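Local coordinates for protein beta-ketothiolase BktB (Ralstonia eutropha, PDB 4NZS) that catalyses the condensation of two acetyl-CoA molecules, or of acetyl-CoA with propionyl-CoA, into 3-oxoacyl-CoA thioesters that feed polyhydroxyalkanoate synthesis, at residues N61-E66 / R127-A132; A184-H189 / H227-D232; S14-A19 / R41-R46; H56-N61 / L89-L94. All coordinates share one frame; numbering follows the deposited sequence.

Contact 1 (N61-E66 / R127-A132); sequences NVIQTE and RAPYLA
T65 lies against the backbone and side chain of R127 with its methyl group, and I63, two residues earlier, covers A128 and the ring of P129. Followed outward, I63 points its CB toward the other segment. CG2, anti to the backbone N, then does most of the touching: it sits 3.7 Å from CB of A128 and 3.8 Å from CD of P129. On the other branch CG1, beside the backbone N, carries CD1 to CB of A128, at 4.1 Å. These two segments are the loop leading from strand 57-60 into helix 67-70 and the turn leading into the short strand 130-132, which pairs antiparallel with a strand of a second subunit. A128 O accepts a hydrogen bond from R136 of that subunit, and I63 also packs on its M70. Within the chain, E123 receives the backbone N-H groups of V62 and I63 on its two carboxylate oxygens, holding the loop's backbone. Beside I63, P129 brings CD to 3.1 Å from the backbone O of Q64. T65 CG2 stands 3.5 Å from both R127 O and R127 CB, the two side chains slanting past each other, while the guanidinium of R127 runs on to the backbone O of K28.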
loop_
_atom_site.group_PDB
_atom_site.type_symbol
_atom_site.label_atom_id
_atom_site.label_comp_id
_atom_site.label_asym_id
_atom_site.label_seq_id
_atom_site.Cartn_x
_atom_site.Cartn_y
_atom_site.Cartn_z
ATOM N N ASN A 61 23.851 9.442 0.775
ATOM C CA ASN A 61 22.469 9.369 0.386
ATOM C C ASN A 61 21.676 9.352 1.647
ATOM O O ASN A 61 22.177 8.830 2.664
ATOM C CB ASN A 61 22.233 8.064 -0.356
ATOM C CG ASN A 61 20.780 7.781 -0.539
ATOM O OD1 ASN A 61 20.127 8.404 -1.368
ATOM N ND2 ASN A 61 20.247 6.925 0.275
ATOM N N VAL A 62 20.438 9.829 1.603
ATOM C CA VAL A 62 19.632 9.701 2.833
ATOM C C VAL A 62 18.400 8.837 2.789
ATOM O O VAL A 62 18.095 8.064 3.719
ATOM C CB VAL A 62 19.203 11.067 3.370
ATOM C CG1 VAL A 62 18.617 10.883 4.756
ATOM C CG2 VAL A 62 20.397 11.994 3.435
ATOM N N ILE A 63 17.653 9.037 1.731
ATOM C CA ILE A 63 16.378 8.460 1.579
ATOM C C ILE A 63 16.522 7.282 0.617
ATOM O O ILE A 63 16.953 7.453 -0.510
ATOM C CB ILE A 63 15.436 9.460 0.909
ATOM C CG1 ILE A 63 15.215 10.714 1.761
ATOM C CG2 ILE A 63 14.099 8.792 0.672
ATOM C CD1 ILE A 63 14.431 11.819 1.022
ATOM N N GLN A 64 16.094 6.110 1.061
ATOM C CA GLN A 64 16.051 4.924 0.256
ATOM C C GLN A 64 14.769 4.939 -0.598
ATOM O O GLN A 64 13.648 5.055 -0.115
ATOM C CB GLN A 64 16.138 3.729 1.155
ATOM C CG GLN A 64 17.328 3.869 2.045
ATOM C CD GLN A 64 17.637 2.645 2.859
ATOM O OE1 GLN A 64 18.699 2.579 3.487
ATOM N NE2 GLN A 64 16.722 1.677 2.878
ATOM N N THR A 65 15.019 4.958 -1.896
ATOM C CA THR A 65 14.068 4.831 -2.929
ATOM C C THR A 65 13.706 3.389 -3.151
ATOM O O THR A 65 12.610 3.101 -3.589
ATOM C CB THR A 65 14.678 5.351 -4.223
ATOM O OG1 THR A 65 14.927 6.749 -4.057
ATOM C CG2 THR A 65 13.728 5.209 -5.349
ATOM N N GLU A 66 14.604 2.470 -2.832
ATOM C CA GLU A 66 14.388 1.103 -3.205
ATOM C C GLU A 66 15.494 0.315 -2.630
ATOM O O GLU A 66 16.358 0.887 -2.027
ATOM C CB GLU A 66 14.349 0.984 -4.724
ATOM C CG GLU A 66 15.561 1.563 -5.424
ATOM C CD GLU A 66 15.800 0.930 -6.793
ATOM O OE1 GLU A 66 15.374 -0.206 -7.038
ATOM O OE2 GLU A 66 16.383 1.566 -7.640
ATOM N N ARG A 127 11.636 10.443 -6.155
ATOM C CA ARG A 127 11.324 9.048 -5.939
ATOM C C ARG A 127 11.323 8.658 -4.449
ATOM O O ARG A 127 11.408 7.460 -4.104
ATOM C CB ARG A 127 12.328 8.125 -6.747
ATOM C CG ARG A 127 12.405 8.425 -8.227
ATOM C CD ARG A 127 13.522 7.649 -8.990
ATOM N NE ARG A 127 13.221 6.228 -9.196
ATOM C CZ ARG A 127 12.367 5.761 -10.092
ATOM N NH1 ARG A 127 11.709 6.591 -10.864
ATOM N NH2 ARG A 127 12.140 4.458 -10.202
ATOM N N ALA A 128 11.154 9.612 -3.538
ATOM C CA ALA A 128 11.235 9.166 -2.163
ATOM C C ALA A 128 9.962 8.435 -2.077
ATOM O O ALA A 128 9.020 8.841 -2.702
ATOM C CB ALA A 128 11.296 10.322 -1.144
ATOM N N PRO A 129 9.907 7.383 -1.262
ATOM C CA PRO A 129 8.727 6.613 -1.043
ATOM C C PRO A 129 7.815 6.997 0.101
ATOM O O PRO A 129 8.170 7.815 0.957
ATOM C CB PRO A 129 9.331 5.284 -0.610
ATOM C CG PRO A 129 10.481 5.685 0.234
ATOM C CD PRO A 129 11.071 6.788 -0.587
ATOM N N TYR A 130 6.692 6.289 0.146
ATOM C CA TYR A 130 5.896 6.121 1.321
ATOM C C TYR A 130 6.097 4.731 1.944
ATOM O O TYR A 130 6.111 3.725 1.216
ATOM C CB TYR A 130 4.465 6.239 0.903
ATOM C CG TYR A 130 4.126 7.640 0.522
ATOM C CD1 TYR A 130 4.444 8.170 -0.726
ATOM C CD2 TYR A 130 3.528 8.455 1.433
ATOM C CE1 TYR A 130 4.093 9.472 -1.030
ATOM C CE2 TYR A 130 3.209 9.746 1.137
ATOM C CZ TYR A 130 3.489 10.262 -0.056
ATOM O OH TYR A 130 3.145 11.566 -0.227
ATOM N N LEU A 131 6.274 4.662 3.268
ATOM C CA LEU A 131 6.354 3.378 3.974
ATOM C C LEU A 131 4.981 3.061 4.430
ATOM O O LEU A 131 4.222 3.974 4.687
ATOM C CB LEU A 131 7.150 3.427 5.279
ATOM C CG LEU A 131 8.425 4.222 5.444
ATOM C CD1 LEU A 131 8.854 4.116 6.909
ATOM C CD2 LEU A 131 9.452 3.634 4.508
ATOM N N ALA A 132 4.679 1.775 4.558
ATOM C CA ALA A 132 3.436 1.301 5.161
ATOM C C ALA A 132 3.824 0.568 6.392
ATOM O O ALA A 132 4.214 -0.587 6.292
ATOM C CB ALA A 132 2.704 0.360 4.243
#

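Contact 2 (A184-H189 / H227-D232); sequences AALESH and HDATID
L186 reaches from helix 178-197 onto the loop 227-232 and carries most of the contact by splitting its two methyls between two residues. With CG anti to the backbone N (chi1 174°), the two methyls come down on A229 and I231. CD1 goes to A229, where the 3.3 Å between it and A229 CB is tighter than usual for two carbons. CD2 takes I231 instead, 3.6 Å from its CG1, with the two side chains crossing at about a right angle. Further along, S188 OG is hydrogen-bonded to E324 and S352, so the helix is moored to the body of the subunit there. One turn on from L186, H189 adds its CB, 3.9 Å from CB of A229. Its ring folds back on its own helix: ND1 donates to A185 O at 3.0 Å, and that oxygen also accepts the backbone N of H189, the two donors arriving from opposite faces of the carbonyl plane. Across the way, T230 OG1 bonds D228 O within the loop. Helix and loop thus meet through aliphatic carbons, with L186 CD1 also touching the backbone beside A229; no polar bond joins them, and the loop rests here on packing that sets little direction.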
loop_
_atom_site.group_PDB
_atom_site.type_symbol
_atom_site.label_atom_id
_atom_site.label_comp_id
_atom_site.label_asym_id
_atom_site.label_seq_id
_atom_site.Cartn_x
_atom_site.Cartn_y
_atom_site.Cartn_z
ATOM N N ALA A 184 18.592 37.779 -0.375
ATOM C CA ALA A 184 19.572 36.693 -0.488
ATOM C C ALA A 184 19.093 35.680 -1.529
ATOM O O ALA A 184 19.904 35.114 -2.266
ATOM C CB ALA A 184 19.803 36.007 0.859
ATOM N N ALA A 185 17.774 35.498 -1.602
ATOM C CA ALA A 185 17.154 34.522 -2.493
ATOM C C ALA A 185 17.074 35.001 -3.889
ATOM O O ALA A 185 17.445 34.305 -4.832
ATOM C CB ALA A 185 15.759 34.189 -2.013
ATOM N N LEU A 186 16.556 36.197 -4.029
ATOM C CA LEU A 186 16.522 36.840 -5.325
ATOM C C LEU A 186 17.925 36.895 -5.915
ATOM O O LEU A 186 18.130 36.797 -7.140
ATOM C CB LEU A 186 15.982 38.248 -5.155
ATOM C CG LEU A 186 16.074 39.008 -6.452
ATOM C CD1 LEU A 186 15.508 38.155 -7.587
ATOM C CD2 LEU A 186 15.355 40.353 -6.325
ATOM N N GLU A 187 18.887 37.083 -5.023
ATOM C CA GLU A 187 20.268 37.085 -5.406
ATOM C C GLU A 187 20.614 35.730 -5.946
ATOM O O GLU A 187 20.946 35.628 -7.137
ATOM C CB GLU A 187 21.171 37.413 -4.219
ATOM C CG GLU A 187 22.649 37.061 -4.414
ATOM C CD GLU A 187 23.381 37.998 -5.366
ATOM O OE1 GLU A 187 22.733 38.829 -6.069
ATOM O OE2 GLU A 187 24.631 37.895 -5.408
ATOM N N SER A 188 20.533 34.703 -5.075
ATOM C CA SER A 188 20.963 33.314 -5.427
ATOM C C SER A 188 20.519 33.008 -6.839
ATOM O O SER A 188 21.297 32.502 -7.672
ATOM C CB SER A 188 20.374 32.261 -4.473
ATOM O OG SER A 188 21.181 31.065 -4.433
ATOM N N HIS A 189 19.267 33.349 -7.122
ATOM C CA HIS A 189 18.760 33.235 -8.493
ATOM C C HIS A 189 19.569 34.028 -9.493
ATOM O O HIS A 189 20.091 33.462 -10.452
ATOM C CB HIS A 189 17.286 33.596 -8.565
ATOM C CG HIS A 189 16.398 32.536 -7.984
ATOM N ND1 HIS A 189 15.895 32.600 -6.701
ATOM C CD2 HIS A 189 15.961 31.367 -8.499
ATOM C CE1 HIS A 189 15.157 31.531 -6.466
ATOM N NE2 HIS A 189 15.185 30.770 -7.541
ATOM N N HIS A 227 15.078 32.838 -13.971
ATOM C CA HIS A 227 15.771 33.947 -14.625
ATOM C C HIS A 227 14.941 35.238 -14.654
ATOM O O HIS A 227 15.495 36.321 -14.887
ATOM C CB HIS A 227 16.141 33.522 -16.040
ATOM C CG HIS A 227 16.926 32.249 -16.089
ATOM N ND1 HIS A 227 18.277 32.215 -16.362
ATOM C CD2 HIS A 227 16.561 30.965 -15.862
ATOM C CE1 HIS A 227 18.705 30.965 -16.318
ATOM N NE2 HIS A 227 17.684 30.188 -16.013
ATOM N N ASP A 228 13.629 35.119 -14.395
ATOM C CA ASP A 228 12.714 36.257 -14.350
ATOM C C ASP A 228 12.691 36.767 -12.930
ATOM O O ASP A 228 11.676 37.290 -12.455
ATOM C CB ASP A 228 11.276 35.841 -14.726
ATOM C CG ASP A 228 11.169 35.183 -16.106
ATOM O OD1 ASP A 228 12.224 34.999 -16.757
ATOM O OD2 ASP A 228 10.034 34.842 -16.532
ATOM N N ALA A 229 13.824 36.621 -12.258
ATOM C CA ALA A 229 13.899 36.742 -10.816
ATOM C C ALA A 229 13.485 38.150 -10.391
ATOM O O ALA A 229 14.226 39.093 -10.610
ATOM C CB ALA A 229 15.321 36.416 -10.343
ATOM N N THR A 230 12.297 38.270 -9.796
ATOM C CA THR A 230 11.694 39.547 -9.409
ATOM C C THR A 230 11.634 39.583 -7.897
ATOM O O THR A 230 11.524 38.533 -7.289
ATOM C CB THR A 230 10.256 39.606 -9.945
ATOM O OG1 THR A 230 10.273 39.456 -11.372
ATOM C CG2 THR A 230 9.548 40.886 -9.554
ATOM N N ILE A 231 11.703 40.760 -7.275
ATOM C CA ILE A 231 11.607 40.832 -5.799
ATOM C C ILE A 231 10.167 40.588 -5.388
ATOM O O ILE A 231 9.886 39.879 -4.443
ATOM C CB ILE A 231 12.026 42.188 -5.144
ATOM C CG1 ILE A 231 12.999 43.010 -6.017
ATOM C CG2 ILE A 231 12.597 41.902 -3.755
ATOM C CD1 ILE A 231 13.853 44.046 -5.282
ATOM N N ASP A 232 9.259 41.191 -6.130
ATOM C CA ASP A 232 7.851 41.220 -5.771
ATOM C C ASP A 232 7.193 39.915 -6.188
ATOM O O ASP A 232 6.044 39.632 -5.832
ATOM C CB ASP A 232 7.206 42.442 -6.415
ATOM C CG ASP A 232 8.232 43.530 -6.692
ATOM O OD1 ASP A 232 9.134 43.271 -7.524
ATOM O OD2 ASP A 232 8.180 44.605 -6.058
#

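Contact 3 (S14-A19 / R41-R46); sequences SGVRTA and REALAR
S14 OG donates to the backbone O of A43 at 2.6 Å, the one hydrogen bond between strand 14-17 and helix 41-46. The donor comes in 28° off the carbonyl plane. With chi1 at 73°, OG sits between the backbone N and the carbonyl carbon, and from there it also lies 3.5 Å from CB of A43. CB of S14 rests against CB of R46, 3.9 Å away. Two residues on, V16 spreads its methyls over the helix: CG1 faces CB of E42 at 4.0 Å, and CG2 meets NE of R46 at 3.8 Å, the valine and arginine side chains crossing at about a right angle. V16 CB stands over CB of A43 at 4.3 Å.

The next shell is the sheet itself. The strand lies between 257-267 and 280-289 in the mixed sheet, and its backbone pairs with V264 and A262, which sets S14 and V16 on the side facing helix 32-47. A43 and L44 reach past to V264 as well, so the helix rides on both strands. This is helix-on-sheet packing of the thiolase fold, the strand running roughly antiparallel to the helix, at 146°. R17 turns to the other side, toward helix 357-375, with its guanidinium in a salt bridge to D222.

The small side chains of A43 and S14 are consistent with the axes approaching to 7.2 Å, and the long arginine at the margin contributes CB and NE. The bond from serine hydroxyl to helix carbonyl is thus one directional link within otherwise non-directional, largely aliphatic contact.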
loop_
_atom_site.group_PDB
_atom_site.type_symbol
_atom_site.label_atom_id
_atom_site.label_comp_id
_atom_site.label_asym_id
_atom_site.label_seq_id
_atom_site.Cartn_x
_atom_site.Cartn_y
_atom_site.Cartn_z
ATOM N N SER A 14 39.619 14.631 -10.604
ATOM C CA SER A 14 38.408 15.065 -11.298
ATOM C C SER A 14 37.265 15.281 -10.323
ATOM O O SER A 14 37.297 14.776 -9.175
ATOM C CB SER A 14 37.975 14.010 -12.290
ATOM O OG SER A 14 37.437 12.902 -11.601
ATOM N N GLY A 15 36.257 16.009 -10.792
ATOM C CA GLY A 15 35.095 16.355 -9.978
ATOM C C GLY A 15 33.926 16.677 -10.890
ATOM O O GLY A 15 34.040 17.552 -11.726
ATOM N N VAL A 16 32.783 16.017 -10.718
ATOM C CA VAL A 16 31.711 16.105 -11.714
ATOM C C VAL A 16 30.301 15.878 -11.101
ATOM O O VAL A 16 30.180 15.302 -9.991
ATOM C CB VAL A 16 32.046 15.089 -12.862
ATOM C CG1 VAL A 16 30.926 14.073 -13.127
ATOM C CG2 VAL A 16 32.431 15.807 -14.143
ATOM N N ARG A 17 29.254 16.290 -11.834
ATOM C CA ARG A 17 27.889 16.157 -11.341
ATOM C C ARG A 17 26.791 16.136 -12.413
ATOM O O ARG A 17 26.942 16.708 -13.429
ATOM C CB ARG A 17 27.600 17.324 -10.410
ATOM C CG ARG A 17 27.558 18.689 -11.064
ATOM C CD ARG A 17 26.954 19.653 -10.039
ATOM N NE ARG A 17 26.775 21.035 -10.456
ATOM C CZ ARG A 17 25.697 21.510 -11.062
ATOM N NH1 ARG A 17 24.702 20.719 -11.409
ATOM N NH2 ARG A 17 25.633 22.787 -11.376
ATOM N N THR A 18 25.681 15.458 -12.172
ATOM C CA THR A 18 24.469 15.746 -12.947
ATOM C C THR A 18 24.127 17.178 -12.677
ATOM O O THR A 18 24.645 17.767 -11.734
ATOM C CB THR A 18 23.243 14.884 -12.544
ATOM O OG1 THR A 18 22.785 15.228 -11.231
ATOM C CG2 THR A 18 23.628 13.375 -12.596
ATOM N N ALA A 19 23.308 17.723 -13.556
ATOM C CA ALA A 19 22.531 18.930 -13.287
ATOM C C ALA A 19 21.468 18.584 -12.270
ATOM O O ALA A 19 21.170 17.407 -12.098
ATOM C CB ALA A 19 21.855 19.392 -14.582
ATOM N N ARG A 41 31.137 7.063 -13.706
ATOM C CA ARG A 41 31.792 6.806 -14.975
ATOM C C ARG A 41 32.375 8.067 -15.559
ATOM O O ARG A 41 33.537 8.086 -16.018
ATOM C CB ARG A 41 30.864 6.193 -15.978
ATOM C CG ARG A 41 31.634 5.497 -17.083
ATOM C CD ARG A 41 30.970 4.210 -17.482
ATOM N NE ARG A 41 29.747 4.489 -18.233
ATOM C CZ ARG A 41 29.721 4.873 -19.526
ATOM N NH1 ARG A 41 30.848 5.048 -20.232
ATOM N NH2 ARG A 41 28.560 5.085 -20.140
ATOM N N GLU A 42 31.629 9.148 -15.501
ATOM C CA GLU A 42 32.166 10.381 -16.050
ATOM C C GLU A 42 33.408 10.941 -15.346
ATOM O O GLU A 42 34.321 11.491 -15.982
ATOM C CB GLU A 42 31.109 11.463 -16.094
ATOM C CG GLU A 42 31.313 12.377 -17.272
ATOM C CD GLU A 42 31.280 11.580 -18.559
ATOM O OE1 GLU A 42 32.333 10.994 -18.899
ATOM O OE2 GLU A 42 30.200 11.506 -19.192
ATOM N N ALA A 43 33.456 10.824 -14.037
ATOM C CA ALA A 43 34.537 11.421 -13.313
ATOM C C ALA A 43 35.807 10.630 -13.550
ATOM O O ALA A 43 36.889 11.141 -13.397
ATOM C CB ALA A 43 34.198 11.485 -11.826
ATOM N N LEU A 44 35.680 9.359 -13.892
ATOM C CA LEU A 44 36.854 8.580 -14.292
ATOM C C LEU A 44 37.470 9.098 -15.598
ATOM O O LEU A 44 38.665 9.360 -15.691
ATOM C CB LEU A 44 36.472 7.104 -14.449
ATOM C CG LEU A 44 36.550 6.240 -13.177
ATOM C CD1 LEU A 44 37.098 6.952 -11.934
ATOM C CD2 LEU A 44 35.194 5.604 -12.898
ATOM N N ALA A 45 36.609 9.240 -16.595
ATOM C CA ALA A 45 36.973 9.750 -17.895
ATOM C C ALA A 45 37.784 11.028 -17.816
ATOM O O ALA A 45 38.774 11.172 -18.512
ATOM C CB ALA A 45 35.711 9.981 -18.708
ATOM N N ARG A 46 37.315 11.992 -17.041
ATOM C CA ARG A 46 38.042 13.240 -16.842
ATOM C C ARG A 46 39.335 13.024 -16.104
ATOM O O ARG A 46 40.345 13.632 -16.395
ATOM C CB ARG A 46 37.189 14.264 -16.117
ATOM C CG ARG A 46 35.777 14.333 -16.639
ATOM C CD ARG A 46 35.450 15.676 -17.256
ATOM N NE ARG A 46 34.042 15.729 -17.612
ATOM C CZ ARG A 46 33.550 16.385 -18.651
ATOM N NH1 ARG A 46 34.351 17.071 -19.447
ATOM N NH2 ARG A 46 32.249 16.358 -18.886
#

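Contact 4 (H56-N61 / L89-L94); sequences HVVFGN and LTVNRL
Strands 57-60 and 88-92 form a parallel pair at one end of the large mixed sheet of the thiolase fold, and the chain passes between them through helices 67-70 and 72-79, a beta-alpha-beta crossover. V58 pairs with L89, F59 with T90 and G60 with V91. Four hydrogen bonds alternate from strand to strand: L89 N to V57 O, F59 N to L89 O, V91 N to F59 O at 2.7 Å, and N61 N to V91 O at 3.2 Å, the last the straightest with an N-H...O angle of 164°. CA-H groups of V58 and G60 point at the carbonyls of L89 and V91 as well.

On the face with V58, L89 and V91, the aliphatic groups cover one another. CG1 of V58, anti to its backbone N (chi1 180°), meets CG2 of V91 at 3.7 Å. CG2 turns instead to CD2 of L89 at 4.0 Å, the two side chains side by side and pointing the same way; helix 97-110 covers this face through A101 and Q100. On the other face F59 and T90 lie under helix 72-79, where T90 OG1 accepts from G73 N.

The outer edge of 88-92 continues as an antiparallel pairing with a second subunit. At the end of the strand, an Asx turn leads toward C95, by similarity the acyl-thioester nucleophile: N92 OD1 accepts L94 N at 2.6 Å.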
loop_
_atom_site.group_PDB
_atom_site.type_symbol
_atom_site.label_atom_id
_atom_site.label_comp_id
_atom_site.label_asym_id
_atom_site.label_seq_id
_atom_site.Cartn_x
_atom_site.Cartn_y
_atom_site.Cartn_z
ATOM N N HIS A 56 38.436 2.252 -3.306
ATOM C CA HIS A 56 37.428 2.604 -2.295
ATOM C C HIS A 56 36.379 3.558 -2.867
ATOM O O HIS A 56 36.724 4.445 -3.644
ATOM C CB HIS A 56 38.056 3.201 -1.039
ATOM C CG HIS A 56 37.565 2.562 0.226
ATOM N ND1 HIS A 56 36.229 2.331 0.468
ATOM C CD2 HIS A 56 38.230 2.083 1.303
ATOM C CE1 HIS A 56 36.091 1.748 1.640
ATOM N NE2 HIS A 56 37.288 1.599 2.176
ATOM N N VAL A 57 35.102 3.334 -2.543
ATOM C CA VAL A 57 34.041 4.304 -2.890
ATOM C C VAL A 57 33.103 4.637 -1.736
ATOM O O VAL A 57 32.634 3.772 -1.011
ATOM C CB VAL A 57 33.174 3.813 -4.036
ATOM C CG1 VAL A 57 32.063 4.818 -4.349
ATOM C CG2 VAL A 57 34.044 3.563 -5.262
ATOM N N VAL A 58 32.821 5.915 -1.570
ATOM C CA VAL A 58 31.842 6.294 -0.594
ATOM C C VAL A 58 30.810 7.246 -1.187
ATOM O O VAL A 58 31.161 8.280 -1.755
ATOM C CB VAL A 58 32.500 6.907 0.641
ATOM C CG1 VAL A 58 31.429 7.297 1.655
ATOM C CG2 VAL A 58 33.506 5.915 1.251
ATOM N N PHE A 59 29.535 6.883 -1.024
ATOM C CA PHE A 59 28.451 7.726 -1.429
ATOM C C PHE A 59 27.630 8.189 -0.237
ATOM O O PHE A 59 27.566 7.553 0.812
ATOM C CB PHE A 59 27.596 7.009 -2.459
ATOM C CG PHE A 59 27.863 7.454 -3.865
ATOM C CD1 PHE A 59 28.972 7.005 -4.549
ATOM C CD2 PHE A 59 26.964 8.299 -4.522
ATOM C CE1 PHE A 59 29.210 7.418 -5.847
ATOM C CE2 PHE A 59 27.182 8.704 -5.830
ATOM C CZ PHE A 59 28.321 8.281 -6.486
ATOM N N GLY A 60 27.066 9.366 -0.402
ATOM C CA GLY A 60 26.154 9.940 0.554
ATOM C C GLY A 60 24.771 9.899 -0.052
ATOM O O GLY A 60 24.537 10.241 -1.249
ATOM N N ASN A 61 23.851 9.442 0.775
ATOM C CA ASN A 61 22.469 9.369 0.386
ATOM C C ASN A 61 21.676 9.352 1.647
ATOM O O ASN A 61 22.177 8.830 2.664
ATOM C CB ASN A 61 22.233 8.064 -0.356
ATOM C CG ASN A 61 20.780 7.781 -0.539
ATOM O OD1 ASN A 61 20.127 8.404 -1.368
ATOM N ND2 ASN A 61 20.247 6.925 0.275
ATOM N N LEU A 89 30.885 1.970 0.180
ATOM C CA LEU A 89 30.188 2.201 1.401
ATOM C C LEU A 89 29.202 3.323 1.198
ATOM O O LEU A 89 29.522 4.308 0.598
ATOM C CB LEU A 89 31.198 2.654 2.429
ATOM C CG LEU A 89 30.598 3.304 3.662
ATOM C CD1 LEU A 89 30.192 2.192 4.598
ATOM C CD2 LEU A 89 31.575 4.256 4.352
ATOM N N THR A 90 27.978 3.172 1.667
ATOM C CA THR A 90 27.058 4.271 1.562
ATOM C C THR A 90 27.032 4.851 2.913
ATOM O O THR A 90 27.250 4.122 3.866
ATOM C CB THR A 90 25.690 3.804 1.140
ATOM O OG1 THR A 90 25.867 3.142 -0.100
ATOM C CG2 THR A 90 24.734 5.046 0.960
ATOM N N VAL A 91 26.784 6.135 3.004
ATOM C CA VAL A 91 26.914 6.824 4.268
ATOM C C VAL A 91 25.827 7.868 4.426
ATOM O O VAL A 91 25.270 8.344 3.459
ATOM C CB VAL A 91 28.283 7.481 4.280
ATOM C CG1 VAL A 91 28.352 8.648 5.235
ATOM C CG2 VAL A 91 29.331 6.440 4.638
ATOM N N ASN A 92 25.429 8.137 5.658
ATOM C CA ASN A 92 24.402 9.131 5.881
ATOM C C ASN A 92 24.669 10.103 7.015
ATOM O O ASN A 92 24.681 9.724 8.157
ATOM C CB ASN A 92 23.052 8.451 6.087
ATOM C CG ASN A 92 21.957 9.431 6.438
ATOM O OD1 ASN A 92 22.097 10.618 6.225
ATOM N ND2 ASN A 92 20.873 8.935 6.986
ATOM N N ARG A 93 24.807 11.372 6.681
ATOM C CA ARG A 93 24.843 12.432 7.668
ATOM C C ARG A 93 23.876 13.523 7.279
ATOM O O ARG A 93 24.201 14.689 7.344
ATOM C CB ARG A 93 26.240 12.998 7.886
ATOM C CG ARG A 93 26.414 13.593 9.274
ATOM C CD ARG A 93 27.669 14.431 9.420
ATOM N NE ARG A 93 28.854 13.599 9.515
ATOM C CZ ARG A 93 29.354 13.147 10.652
ATOM N NH1 ARG A 93 28.784 13.457 11.795
ATOM N NH2 ARG A 93 30.429 12.387 10.641
ATOM N N LEU A 94 22.697 13.117 6.837
ATOM C CA LEU A 94 21.646 14.046 6.472
ATOM C C LEU A 94 22.137 14.975 5.372
ATOM O O LEU A 94 22.650 14.513 4.370
ATOM C CB LEU A 94 21.135 14.804 7.701
ATOM C CG LEU A 94 20.129 14.088 8.569
ATOM C CD1 LEU A 94 18.842 13.860 7.813
ATOM C CD2 LEU A 94 20.707 12.790 9.084
#

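In the fold
Contacts 1, 3 and 4 are buried, whereas contact 2 sits at the surface; neither contact 2 nor contact 3 touches another subunit. Contacts 1 and 4 adjoin and share N61: the strand paired in 4 runs straight into the loop of 1, and V62 packs on N92 and L94. Both touch the second subunit. Contact 3, where a helix covers a strand of the same sheet, lies about 17 Å from contact 4, centre to centre. Chemistry follows place: backbone hydrogen bonds dominate contact 4, a serine-to-carbonyl bond with small aliphatic groups marks contact 3, and contacts 1 and 2 rest on van der Waals packing.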